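Local coordinates for protein acid phosphatase (Mycobacterium tuberculosis, PDB 2A6P) that removes phosphate from a broad range of phosphorylated substrates, including sugar phosphates, and can serve gluconeogenesis as a fructose-1,6-bisphosphatase, at residues L14-G19 and A179-C184; R68-T73 and L148-G153; L112-G117 and L166-G171; A89-G94 and A120-A125; D59-C64 and T80-T85. One frame throughout, in Å; residues are numbered along the deposited sequence.

Contact 1. Residues L14-G19 and A179-C184; sequences LLLRHG and ASIGIC. With SO4 (sulfate ion), chain C.
The Arg17 guanidinium and the His18 ring each turn an edge to the same sulfate ion, whose sulfur lies in the plane of both groups. His18 NE2 makes a weak, bent hydrogen bond of 3.0 Å to sulfate O3; the bond from Arg17 NH2 to O1 is less certain, because the position of NH2 is in doubt. From another corner of the ring, His18 ND1 donates to a lone pair of Gly19 O at 2.6 Å, a bond lying only 5° out of the ring plane, and this fixes the rotation of the imidazole. The His152 ring meets it at a steep angle. Arg17 has its CG anti to the backbone N (chi1 178°) and runs out extended, so that the guanidinium leaves strand 180-184 and NH1 reaches Met176 O.

Behind these groups the strands run antiparallel. Leu15 and Gly182 form the hydrogen-bonded pair, with Leu15 N to Gly182 O at 2.9 Å, and Arg17 N is held by Ser180 O at 3.1 Å. Ala179 N then closes on His18 O from above the carbonyl plane. Leu16 CD1 packs on Ile181 CG1 at 3.7 Å, on the face beneath helix 39-53. The Arg-His-Gly signature of histidine phosphatases is thus fixed at a strand end, and the anion beside NE2 is consistent with His18 forming a tele-phosphohistidine.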
# COMPACT_ATOMS: atom_id res chain seq x y z
N LEU A 14 -5.53 11.55 1.98
CA LEU A 14 -5.06 11.08 0.68
C LEU A 14 -3.80 11.85 0.33
O LEU A 14 -3.64 13.01 0.72
CB LEU A 14 -6.09 11.30 -0.43
CG LEU A 14 -7.61 11.20 -0.28
CD1 LEU A 14 -8.16 10.54 -1.54
CD2 LEU A 14 -8.02 10.42 0.94
N LEU A 15 -2.88 11.20 -0.38
CA LEU A 15 -1.65 11.84 -0.80
C LEU A 15 -1.51 11.64 -2.30
O LEU A 15 -1.74 10.55 -2.80
CB LEU A 15 -0.43 11.25 -0.09
CG LEU A 15 -0.45 11.38 1.43
CD1 LEU A 15 -1.22 10.21 2.05
CD2 LEU A 15 0.98 11.39 1.92
N LEU A 16 -1.14 12.70 -3.00
CA LEU A 16 -0.95 12.64 -4.45
C LEU A 16 0.44 13.13 -4.83
O LEU A 16 0.81 14.27 -4.49
CB LEU A 16 -2.00 13.51 -5.16
CG LEU A 16 -1.76 13.71 -6.67
CD1 LEU A 16 -1.91 12.36 -7.39
CD2 LEU A 16 -2.73 14.73 -7.25
N ARG A 17 1.22 12.29 -5.51
CA ARG A 17 2.55 12.71 -5.95
C ARG A 17 2.36 13.46 -7.27
O ARG A 17 1.49 13.12 -8.06
CB ARG A 17 3.47 11.50 -6.20
CG ARG A 17 4.87 11.93 -6.70
CD ARG A 17 5.80 10.75 -6.93
NE ARG A 17 7.13 11.17 -7.37
CZ ARG A 17 8.05 10.35 -7.86
NH1 ARG A 17 7.79 9.05 -7.98
NH2 ARG A 17 9.23 10.81 -8.27
N HIS A 18 3.18 14.49 -7.50
CA HIS A 18 3.08 15.25 -8.73
C HIS A 18 3.46 14.38 -9.94
O HIS A 18 4.06 13.30 -9.80
CB HIS A 18 4.00 16.47 -8.66
CG HIS A 18 5.44 16.13 -8.52
ND1 HIS A 18 6.19 15.59 -9.55
CD2 HIS A 18 6.29 16.26 -7.47
CE1 HIS A 18 7.43 15.39 -9.13
NE2 HIS A 18 7.52 15.79 -7.88
N GLY A 19 3.13 14.86 -11.13
CA GLY A 19 3.43 14.13 -12.34
C GLY A 19 4.91 14.09 -12.66
O GLY A 19 5.75 14.67 -11.95
N ALA A 179 2.39 10.83 -10.03
CA ALA A 179 0.95 10.92 -10.24
C ALA A 179 0.20 9.77 -9.59
O ALA A 179 -0.90 9.42 -10.03
CB ALA A 179 0.62 10.98 -11.73
N SER A 180 0.78 9.17 -8.55
CA SER A 180 0.12 8.07 -7.85
C SER A 180 -0.54 8.57 -6.55
O SER A 180 -0.14 9.59 -5.98
CB SER A 180 1.12 6.96 -7.53
OG SER A 180 2.05 7.37 -6.55
N ILE A 181 -1.55 7.82 -6.10
CA ILE A 181 -2.30 8.15 -4.90
C ILE A 181 -2.18 7.08 -3.80
O ILE A 181 -2.25 5.88 -4.08
CB ILE A 181 -3.81 8.35 -5.24
CG1 ILE A 181 -3.98 9.50 -6.25
CG2 ILE A 181 -4.63 8.59 -3.97
CD1 ILE A 181 -5.39 9.62 -6.80
N GLY A 182 -1.98 7.54 -2.57
CA GLY A 182 -1.92 6.65 -1.42
C GLY A 182 -3.03 7.13 -0.51
O GLY A 182 -3.29 8.34 -0.48
N ILE A 183 -3.71 6.23 0.22
CA ILE A 183 -4.82 6.62 1.10
C ILE A 183 -4.68 6.05 2.51
O ILE A 183 -4.54 4.84 2.69
CB ILE A 183 -6.19 6.19 0.52
CG1 ILE A 183 -6.40 6.84 -0.85
CG2 ILE A 183 -7.31 6.55 1.48
CD1 ILE A 183 -7.69 6.49 -1.50
N CYS A 184 -4.71 6.92 3.51
CA CYS A 184 -4.57 6.51 4.90
C CYS A 184 -5.90 6.64 5.65
O CYS A 184 -6.62 7.61 5.48
CB CYS A 184 -3.53 7.37 5.61
SG CYS A 184 -1.89 7.24 4.95
S SO4 C . 10.98 14.32 -8.96
O1 SO4 C . 10.12 13.16 -9.37
O2 SO4 C . 11.00 15.31 -10.15
O3 SO4 C . 10.37 14.99 -7.89
O4 SO4 C . 12.31 13.76 -8.92

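Contact 2. Residues R68-T73 and L148-G153; sequences RRTLDT and LFVSHG
Helix 68-73 lies beside the C-terminal end of strand 148-151, and the backbones come nearest at Thr70 and Ser151, whose CA atoms are 6.3 Å apart. What joins them is side-chain contact around the His152 ring. Thr70 sets its methyl over one face of that ring, with CG2 3.9 Å from the centroid and displaced toward the rim, a CH-pi contact. The same methyl touches Ser151 O at 3.4 Å. Its place follows from the torsion of Thr70: OG1 is turned to Ser65 O and Arg67 O at the start of the helix, and CG2, anti to the carbonyl carbon, is left to face the histidine.

Arg69 comes to the ring from the edge. Its NE sits 3.7 Å from His152 NE2, near the imidazole plane, while NE2 in turn lies over a face of the guanidinium; the two planes stand 73° apart. NH1 and NH2 are bonded to Thr33 O and Gly31 O, which hold the guanidinium steady. His152 NE2 itself is buried here with no hydrogen-bonding partner in the model. Further into the sheet, Val150 CG1 rests on Thr70 O at 3.6 Å, and Thr73 OG1 ties back to Arg69 O one helical turn earlier at 2.7 Å.

His152 also occupies the N-cap position of helix 153-163 and probably, as in related enzymes, stabilises the transition state. An arginine from the start of a helix and a second histidine just past a strand end, meeting beside His18, the probable phosphate-accepting histidine, are the hallmark of the histidine phosphatase catalytic core.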
# COMPACT_ATOMS: atom_id res chain seq x y z
N ARG A 68 6.58 24.35 -8.24
CA ARG A 68 5.69 24.58 -9.36
C ARG A 68 5.13 23.27 -9.93
O ARG A 68 3.97 23.22 -10.37
CB ARG A 68 6.41 25.35 -10.47
CG ARG A 68 5.44 25.83 -11.56
CD ARG A 68 4.35 26.73 -10.94
NE ARG A 68 3.01 26.46 -11.48
CZ ARG A 68 1.90 27.08 -11.09
NH1 ARG A 68 1.96 28.03 -10.15
NH2 ARG A 68 0.73 26.76 -11.63
N ARG A 69 5.93 22.21 -9.93
CA ARG A 69 5.45 20.93 -10.46
C ARG A 69 4.27 20.38 -9.66
O ARG A 69 3.44 19.66 -10.20
CB ARG A 69 6.60 19.90 -10.51
CG ARG A 69 7.33 19.64 -9.19
CD ARG A 69 8.51 18.70 -9.43
NE ARG A 69 9.35 18.48 -8.26
CZ ARG A 69 10.25 19.34 -7.79
NH1 ARG A 69 10.42 20.51 -8.38
NH2 ARG A 69 11.01 19.01 -6.74
N THR A 70 4.20 20.70 -8.36
CA THR A 70 3.09 20.24 -7.53
C THR A 70 1.90 21.19 -7.66
O THR A 70 0.75 20.76 -7.70
CB THR A 70 3.49 20.10 -6.02
OG1 THR A 70 4.31 21.21 -5.63
CG2 THR A 70 4.23 18.78 -5.77
N LEU A 71 2.18 22.49 -7.74
CA LEU A 71 1.09 23.46 -7.90
C LEU A 71 0.42 23.18 -9.24
O LEU A 71 -0.81 23.17 -9.35
CB LEU A 71 1.64 24.89 -7.87
CG LEU A 71 2.08 25.41 -6.50
CD1 LEU A 71 2.79 26.74 -6.66
CD2 LEU A 71 0.85 25.57 -5.59
N ASP A 72 1.25 22.95 -10.25
CA ASP A 72 0.77 22.66 -11.60
C ASP A 72 -0.12 21.42 -11.59
O ASP A 72 -1.20 21.42 -12.19
CB ASP A 72 1.95 22.40 -12.53
CG ASP A 72 1.93 23.29 -13.75
OD1 ASP A 72 0.85 23.39 -14.39
OD2 ASP A 72 2.98 23.88 -14.08
N THR A 73 0.34 20.37 -10.92
CA THR A 73 -0.42 19.13 -10.84
C THR A 73 -1.81 19.37 -10.24
O THR A 73 -2.82 18.90 -10.78
CB THR A 73 0.33 18.08 -10.00
OG1 THR A 73 1.59 17.78 -10.60
CG2 THR A 73 -0.49 16.80 -9.89
N LEU A 148 -6.32 16.15 1.67
CA LEU A 148 -5.53 15.78 0.49
C LEU A 148 -4.20 16.53 0.41
O LEU A 148 -4.17 17.76 0.33
CB LEU A 148 -6.33 16.01 -0.80
CG LEU A 148 -5.56 15.85 -2.12
CD1 LEU A 148 -4.99 14.46 -2.23
CD2 LEU A 148 -6.47 16.12 -3.29
N PHE A 149 -3.10 15.79 0.44
CA PHE A 149 -1.78 16.38 0.33
C PHE A 149 -1.28 16.19 -1.09
O PHE A 149 -1.28 15.05 -1.59
CB PHE A 149 -0.75 15.68 1.25
CG PHE A 149 -0.91 15.97 2.72
CD1 PHE A 149 -1.74 16.98 3.19
CD2 PHE A 149 -0.16 15.24 3.65
CE1 PHE A 149 -1.82 17.27 4.57
CE2 PHE A 149 -0.22 15.52 5.02
CZ PHE A 149 -1.06 16.54 5.48
N VAL A 150 -0.87 17.27 -1.74
CA VAL A 150 -0.29 17.15 -3.09
C VAL A 150 1.18 17.42 -2.77
O VAL A 150 1.56 18.55 -2.46
CB VAL A 150 -0.84 18.21 -4.03
CG1 VAL A 150 -0.17 18.08 -5.42
CG2 VAL A 150 -2.36 18.07 -4.12
N SER A 151 2.00 16.37 -2.84
CA SER A 151 3.40 16.48 -2.45
C SER A 151 4.40 15.70 -3.33
O SER A 151 4.20 15.58 -4.54
CB SER A 151 3.50 16.06 -0.97
OG SER A 151 4.81 16.11 -0.43
N HIS A 152 5.47 15.20 -2.71
CA HIS A 152 6.51 14.46 -3.43
C HIS A 152 6.71 12.99 -3.02
O HIS A 152 6.15 12.54 -2.02
CB HIS A 152 7.84 15.21 -3.33
CG HIS A 152 7.76 16.63 -3.79
ND1 HIS A 152 7.20 17.63 -3.03
CD2 HIS A 152 8.13 17.22 -4.96
CE1 HIS A 152 7.24 18.77 -3.69
NE2 HIS A 152 7.80 18.55 -4.87
N GLY A 153 7.52 12.28 -3.79
CA GLY A 153 7.77 10.86 -3.55
C GLY A 153 8.21 10.48 -2.16
O GLY A 153 7.49 9.77 -1.44

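Contact 3. Residues L112-G117 and L166-G171; sequences LVWTHG and LPLAEG
Trp114 lies flat against Gly171, a CH-pi contact of a glycine in a 3-10 turn with an indole face. Gly171 CA stands 3.4 Å from the centroid of the six-membered ring, only 10° off the normal, and the Gly171 carbonyl carbon is over the indole as well, 3.4 Å from CE2. Without a side chain on Gly171, the backbone itself can settle on the ring. The opposite face is taken by Val113 CG1 from the same segment, which sandwiches the indole between a methyl and the turn.

Leu168 meets the benzo side of the indole, crossing it at about a right angle. Its CD2 is 3.5 Å from Trp114 CZ3, and its carbonyl oxygen approaches CE3 obliquely at 3.2 Å.

In the next shell, the turn of 168-171 is held by its own backbone bonds, Glu170 N to Pro167 O and Gly171 N to Leu168 O, and Gly171 O accepts from Arg157 NH1. His154 of helix 153-163 also meets the indole, with the rings steeply inclined. Leu168 packs on Ala158 of helix 153-163 and on Val124, Val127 and Asn128 of helix 124-141, so it sits between the two helices. Further out, the second subunit of the dimer comes close: Leu112 packs on Val190 of that subunit, and Leu166 and Glu170 pack on its Glu170 and Leu166 respectively.

Trp114 takes the torsion that puts CG anti to the carbonyl carbon (chi1 -52°), projecting the indole over the turn, and its CB ends up 3.5 Å from Ala169 O.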
# COMPACT_ATOMS: atom_id res chain seq x y z
N LEU A 112 20.67 5.04 1.39
CA LEU A 112 19.21 5.04 1.25
C LEU A 112 18.89 6.34 1.96
O LEU A 112 19.41 6.59 3.05
CB LEU A 112 18.53 3.90 2.01
CG LEU A 112 18.41 2.51 1.38
CD1 LEU A 112 17.67 1.61 2.37
CD2 LEU A 112 17.66 2.56 0.04
N VAL A 113 18.07 7.18 1.35
CA VAL A 113 17.76 8.44 1.99
C VAL A 113 17.16 8.19 3.37
O VAL A 113 17.40 8.95 4.31
CB VAL A 113 16.78 9.28 1.12
CG1 VAL A 113 15.46 8.54 0.94
CG2 VAL A 113 16.57 10.65 1.75
N TRP A 114 16.42 7.09 3.48
CA TRP A 114 15.73 6.70 4.71
C TRP A 114 16.59 6.43 5.94
O TRP A 114 16.14 6.61 7.08
CB TRP A 114 14.87 5.46 4.45
CG TRP A 114 14.00 5.67 3.28
CD1 TRP A 114 14.20 5.21 2.01
CD2 TRP A 114 12.85 6.52 3.24
NE1 TRP A 114 13.23 5.73 1.18
CE2 TRP A 114 12.40 6.54 1.90
CE3 TRP A 114 12.17 7.27 4.20
CZ2 TRP A 114 11.28 7.28 1.50
CZ3 TRP A 114 11.05 8.01 3.81
CH2 TRP A 114 10.62 8.01 2.47
N THR A 115 17.82 6.00 5.71
CA THR A 115 18.73 5.69 6.81
C THR A 115 19.91 6.68 6.91
O THR A 115 20.42 6.93 8.00
CB THR A 115 19.28 4.26 6.64
OG1 THR A 115 19.86 4.13 5.34
CG2 THR A 115 18.15 3.25 6.79
N HIS A 116 20.33 7.24 5.77
CA HIS A 116 21.46 8.17 5.78
C HIS A 116 21.13 9.66 5.78
O HIS A 116 21.76 10.45 6.48
CB HIS A 116 22.37 7.90 4.58
CG HIS A 116 22.86 6.49 4.48
ND1 HIS A 116 24.09 6.16 3.97
CD2 HIS A 116 22.27 5.31 4.82
CE1 HIS A 116 24.25 4.85 4.00
NE2 HIS A 116 23.16 4.31 4.51
N GLY A 117 20.14 10.05 4.98
CA GLY A 117 19.82 11.46 4.91
C GLY A 117 20.71 12.06 3.82
O GLY A 117 21.36 11.33 3.07
N LEU A 166 5.53 3.92 12.18
CA LEU A 166 6.74 3.14 12.02
C LEU A 166 7.93 4.11 11.98
O LEU A 166 7.75 5.31 11.76
CB LEU A 166 6.69 2.34 10.71
CG LEU A 166 5.69 1.19 10.58
CD1 LEU A 166 5.58 0.77 9.12
CD2 LEU A 166 6.14 0.01 11.44
N PRO A 167 9.16 3.60 12.23
CA PRO A 167 10.34 4.48 12.19
C PRO A 167 10.46 4.94 10.74
O PRO A 167 10.11 4.20 9.82
CB PRO A 167 11.49 3.55 12.59
CG PRO A 167 10.82 2.49 13.41
CD PRO A 167 9.52 2.24 12.65
N LEU A 168 10.95 6.15 10.53
CA LEU A 168 11.06 6.70 9.18
C LEU A 168 11.90 5.82 8.28
O LEU A 168 11.77 5.86 7.06
CB LEU A 168 11.64 8.11 9.23
CG LEU A 168 10.94 9.17 8.38
CD1 LEU A 168 11.98 10.17 7.88
CD2 LEU A 168 10.23 8.53 7.22
N ALA A 169 12.78 5.04 8.88
CA ALA A 169 13.64 4.14 8.12
C ALA A 169 12.83 3.24 7.20
O ALA A 169 13.33 2.79 6.17
CB ALA A 169 14.47 3.28 9.06
N GLU A 170 11.57 2.98 7.57
CA GLU A 170 10.69 2.10 6.81
C GLU A 170 10.10 2.73 5.54
O GLU A 170 9.37 2.06 4.79
CB GLU A 170 9.53 1.60 7.70
CG GLU A 170 9.93 0.85 8.97
CD GLU A 170 10.86 -0.33 8.73
OE1 GLU A 170 10.89 -0.86 7.60
OE2 GLU A 170 11.55 -0.74 9.68
N GLY A 171 10.40 4.01 5.29
CA GLY A 171 9.88 4.65 4.09
C GLY A 171 10.35 3.95 2.82
O GLY A 171 9.77 4.13 1.74

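Contact 4. Residues A89-G94 and A120-A125; sequences AEWDYG and AGESVA
Two torsions bring Trp91 and Glu122 together: Trp91 has CG anti to its backbone N (chi1 -162°), which swings the indole toward 120-125, while Glu122 has CG anti to its carbonyl carbon (chi1 -72°) and is extended beyond, which carries its carboxylate back past Asp92. Trp91 NE1 donates to Glu122 O at 2.9 Å, nearly straight and in the ring plane, although it reaches that oxygen from above the carbonyl plane. Glu122 OE2 takes Asp92 N on its anti lone pair at 2.9 Å, and Glu122 N returns a bond to Asp92 O at 3.0 Å. Backbone and carboxylate of Glu122 thus grip Asp92 together, with Glu122 CG 3.5 Å from Asp92 CB. The other carboxylate oxygen, OE1, is salt-bridged to Arg130, which would probably ease the closeness of the Glu122 and Asp92 carboxylates. Asp92 OD1 accepts from Gly94 N at 3.0 Å, closing an Asx turn. Trp91 CZ2 rests near Val124 CG2 at 4.2 Å.

Glu90 OE1 accepts from Trp91 N, and both of its oxygens are bonded at the start of helix 153-163, to Phe155 N and His154 N. The loop pinned here therefore carries Glu90, probably the proton donor or acceptor of the histidine phosphatase active site, as in relatives.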
# COMPACT_ATOMS: atom_id res chain seq x y z
N ALA A 89 7.06 20.07 1.27
CA ALA A 89 8.17 20.10 0.32
C ALA A 89 8.93 18.78 0.30
O ALA A 89 8.92 18.03 1.29
CB ALA A 89 9.11 21.26 0.65
N GLU A 90 9.58 18.46 -0.81
CA GLU A 90 10.33 17.22 -0.88
C GLU A 90 11.50 17.26 0.08
O GLU A 90 11.85 18.32 0.60
CB GLU A 90 10.85 16.96 -2.30
CG GLU A 90 11.66 15.67 -2.46
CD GLU A 90 10.90 14.44 -1.97
OE1 GLU A 90 10.65 14.31 -0.75
OE2 GLU A 90 10.56 13.60 -2.83
N TRP A 91 12.09 16.10 0.32
CA TRP A 91 13.26 15.98 1.19
C TRP A 91 14.33 16.90 0.62
O TRP A 91 14.58 16.86 -0.58
CB TRP A 91 13.77 14.53 1.15
CG TRP A 91 14.67 14.12 2.27
CD1 TRP A 91 15.79 14.77 2.70
CD2 TRP A 91 14.54 12.95 3.10
NE1 TRP A 91 16.36 14.08 3.74
CE2 TRP A 91 15.62 12.96 4.01
CE3 TRP A 91 13.61 11.89 3.15
CZ2 TRP A 91 15.80 11.95 4.97
CZ3 TRP A 91 13.79 10.89 4.12
CH2 TRP A 91 14.88 10.93 5.01
N ASP A 92 14.93 17.74 1.45
CA ASP A 92 16.00 18.64 0.99
C ASP A 92 17.24 17.78 0.74
O ASP A 92 17.84 17.28 1.69
CB ASP A 92 16.33 19.68 2.05
CG ASP A 92 17.48 20.59 1.65
OD1 ASP A 92 18.04 20.40 0.55
OD2 ASP A 92 17.82 21.49 2.44
N TYR A 93 17.61 17.60 -0.52
CA TYR A 93 18.75 16.74 -0.86
C TYR A 93 20.14 17.35 -0.72
O TYR A 93 21.13 16.66 -0.94
CB TYR A 93 18.58 16.17 -2.27
CG TYR A 93 17.33 15.32 -2.41
CD1 TYR A 93 16.24 15.76 -3.17
CD2 TYR A 93 17.24 14.08 -1.77
CE1 TYR A 93 15.09 14.98 -3.30
CE2 TYR A 93 16.09 13.29 -1.88
CZ TYR A 93 15.02 13.75 -2.65
OH TYR A 93 13.89 12.97 -2.76
N GLY A 94 20.21 18.62 -0.36
CA GLY A 94 21.51 19.25 -0.21
C GLY A 94 22.52 18.92 -1.30
O GLY A 94 22.26 19.13 -2.48
N ALA A 120 24.40 18.35 3.78
CA ALA A 120 24.10 19.76 3.51
C ALA A 120 22.61 19.95 3.24
O ALA A 120 22.21 20.98 2.69
CB ALA A 120 24.92 20.26 2.31
N GLY A 121 21.81 18.95 3.60
CA GLY A 121 20.37 19.01 3.41
C GLY A 121 19.65 18.53 4.67
O GLY A 121 20.14 18.74 5.77
N GLU A 122 18.49 17.89 4.51
CA GLU A 122 17.73 17.41 5.66
C GLU A 122 18.19 16.05 6.15
O GLU A 122 18.51 15.16 5.36
CB GLU A 122 16.23 17.33 5.36
CG GLU A 122 15.53 18.66 5.26
CD GLU A 122 14.04 18.52 5.07
OE1 GLU A 122 13.31 18.53 6.08
OE2 GLU A 122 13.60 18.39 3.91
N SER A 123 18.24 15.90 7.47
CA SER A 123 18.62 14.64 8.08
C SER A 123 17.33 13.87 8.30
O SER A 123 16.24 14.43 8.20
CB SER A 123 19.27 14.88 9.43
OG SER A 123 18.31 15.41 10.32
N VAL A 124 17.45 12.58 8.61
CA VAL A 124 16.28 11.74 8.86
C VAL A 124 15.43 12.36 9.98
O VAL A 124 14.21 12.49 9.85
CB VAL A 124 16.72 10.29 9.24
CG1 VAL A 124 15.50 9.45 9.60
CG2 VAL A 124 17.49 9.66 8.08
N ALA A 125 16.10 12.75 11.06
CA ALA A 125 15.44 13.35 12.21
C ALA A 125 14.56 14.53 11.80
O ALA A 125 13.40 14.65 12.24
CB ALA A 125 16.48 13.81 13.23

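Contact 5. Residues D59-C64 and T80-T85; sequences DPIVIC and TVNEVT
Ile63 and Glu83 are partners in a parallel bridge, and the Ile63 side chain can be followed outward from it. Its CB lies 4.1 Å from Glu83 O. CG1 runs alongside the neighbouring chain, 4.1 Å from Glu83 CB. CG2, anti to the backbone N, is pressed against Thr85 CG2 at 3.5 Å, tighter than usual van der Waals contact. At the tip, CD1 turns back along its own strand to Ile61 CG2; the side chain also packs on Phe149 of the next strand and on Leu88. Thr85 turns its hydroxyl to Leu87 N, which leaves its methyl toward Ile63.

The two strands belong to one beta-alpha-beta crossover, strand 61-64, helix 68-76 and strand 83-84, with 83-84 outermost in the sheet of this chain. Cys64 N donates to Glu83 O at 2.8 Å, and Thr85 N in turn reaches Cys64 O. Just before this regular ladder Val62 O is gripped twice, by Asn82 N at 2.8 Å and by Glu83 N at 3.1 Å.

On the other face Val81 points its CG1 at Cys64 CB, 3.8 Å away, beneath helix 68-76: Cys64 meets Thr70 and Leu71 there, and Val81 meets Ala74. Glu83 starts toward the Ile63 face, but its chain bends at chi2 and carries the carboxylate away from strand 61-64. Where the chains part, a water donates to Pro60 O and to Thr80 O, the latter at 3.0 Å, bridging the backbones.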
# COMPACT_ATOMS: atom_id res chain seq x y z
N ASP A 59 -15.92 17.14 1.27
CA ASP A 59 -15.50 18.53 1.38
C ASP A 59 -14.01 18.61 1.77
O ASP A 59 -13.65 19.17 2.80
CB ASP A 59 -16.37 19.23 2.43
CG ASP A 59 -16.06 20.72 2.55
OD1 ASP A 59 -15.85 21.37 1.50
OD2 ASP A 59 -16.05 21.22 3.70
N PRO A 60 -13.14 18.06 0.91
CA PRO A 60 -11.68 17.99 1.05
C PRO A 60 -10.91 19.30 1.21
O PRO A 60 -11.15 20.28 0.49
CB PRO A 60 -11.24 17.29 -0.24
CG PRO A 60 -12.46 16.63 -0.74
CD PRO A 60 -13.54 17.57 -0.42
N ILE A 61 -9.98 19.33 2.16
CA ILE A 61 -9.13 20.50 2.33
C ILE A 61 -7.83 20.07 1.64
O ILE A 61 -7.23 19.05 2.00
CB ILE A 61 -8.86 20.86 3.81
CG1 ILE A 61 -7.88 22.04 3.88
CG2 ILE A 61 -8.34 19.65 4.56
CD1 ILE A 61 -7.55 22.50 5.29
N VAL A 62 -7.42 20.83 0.63
CA VAL A 62 -6.21 20.52 -0.14
C VAL A 62 -5.00 21.36 0.24
O VAL A 62 -5.01 22.60 0.13
CB VAL A 62 -6.48 20.69 -1.66
CG1 VAL A 62 -5.24 20.32 -2.45
CG2 VAL A 62 -7.68 19.83 -2.08
N ILE A 63 -3.95 20.68 0.68
CA ILE A 63 -2.69 21.30 1.08
C ILE A 63 -1.68 20.90 0.00
O ILE A 63 -1.57 19.72 -0.35
CB ILE A 63 -2.23 20.78 2.46
CG1 ILE A 63 -3.25 21.16 3.54
CG2 ILE A 63 -0.90 21.43 2.85
CD1 ILE A 63 -4.58 20.46 3.42
N CYS A 64 -0.92 21.88 -0.50
CA CYS A 64 0.02 21.63 -1.59
C CYS A 64 1.45 22.11 -1.36
O CYS A 64 1.67 23.11 -0.68
CB CYS A 64 -0.54 22.28 -2.88
SG CYS A 64 0.31 21.91 -4.45
N THR A 80 -8.77 22.81 -6.17
CA THR A 80 -8.63 24.17 -5.71
C THR A 80 -7.85 24.01 -4.41
O THR A 80 -8.29 23.31 -3.48
CB THR A 80 -10.00 24.85 -5.48
OG1 THR A 80 -10.69 24.20 -4.41
CG2 THR A 80 -10.84 24.76 -6.74
N VAL A 81 -6.66 24.61 -4.38
CA VAL A 81 -5.77 24.53 -3.22
C VAL A 81 -6.17 25.47 -2.08
O VAL A 81 -6.40 26.66 -2.30
CB VAL A 81 -4.31 24.82 -3.64
CG1 VAL A 81 -3.39 24.77 -2.41
CG2 VAL A 81 -3.86 23.81 -4.69
N ASN A 82 -6.24 24.92 -0.87
CA ASN A 82 -6.61 25.69 0.31
C ASN A 82 -5.40 26.25 1.05
O ASN A 82 -5.46 27.34 1.61
CB ASN A 82 -7.43 24.82 1.27
CG ASN A 82 -8.74 24.36 0.66
OD1 ASN A 82 -9.62 25.17 0.40
ND2 ASN A 82 -8.86 23.06 0.42
N GLU A 83 -4.31 25.49 1.07
CA GLU A 83 -3.09 25.92 1.75
C GLU A 83 -1.84 25.49 0.97
O GLU A 83 -1.73 24.33 0.54
CB GLU A 83 -3.00 25.28 3.15
CG GLU A 83 -4.28 25.26 3.98
CD GLU A 83 -4.47 26.48 4.86
OE1 GLU A 83 -3.45 27.05 5.32
OE2 GLU A 83 -5.63 26.87 5.13
N VAL A 84 -0.91 26.42 0.79
CA VAL A 84 0.35 26.13 0.11
C VAL A 84 1.40 26.28 1.21
O VAL A 84 1.48 27.33 1.84
CB VAL A 84 0.65 27.12 -1.02
CG1 VAL A 84 2.03 26.82 -1.63
CG2 VAL A 84 -0.41 27.02 -2.09
N THR A 85 2.17 25.23 1.46
CA THR A 85 3.17 25.27 2.52
C THR A 85 4.38 24.38 2.27
O THR A 85 4.27 23.27 1.75
CB THR A 85 2.51 24.87 3.88
OG1 THR A 85 3.51 24.65 4.88
CG2 THR A 85 1.67 23.61 3.70
O HOH W 1 -10.37 22.49 -1.48

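Overall arrangement
Contacts 1, 2 and 5 share one sheet: strand 147-151 lies between 13-17 and 61-64, bonded through Phe149 O to Leu16 N (2.7 Å) and Ile63 O to Val150 N (2.9 Å). Contacts 1 and 2 meet in the catalytic site, where His18 CD2 is 3.3 Å from His152 CD2. Contact 4 brings Glu90 to the same pocket, its OE2 3.2 Å from His152 CB; glycerol is bound there too. Contact 3 stands behind contact 4, Trp91 CH2 touching Val113 O at 3.3 Å, and reaches the dimer interface. Contact 5 lies across the chain from contact 3, about 27 Å between centres.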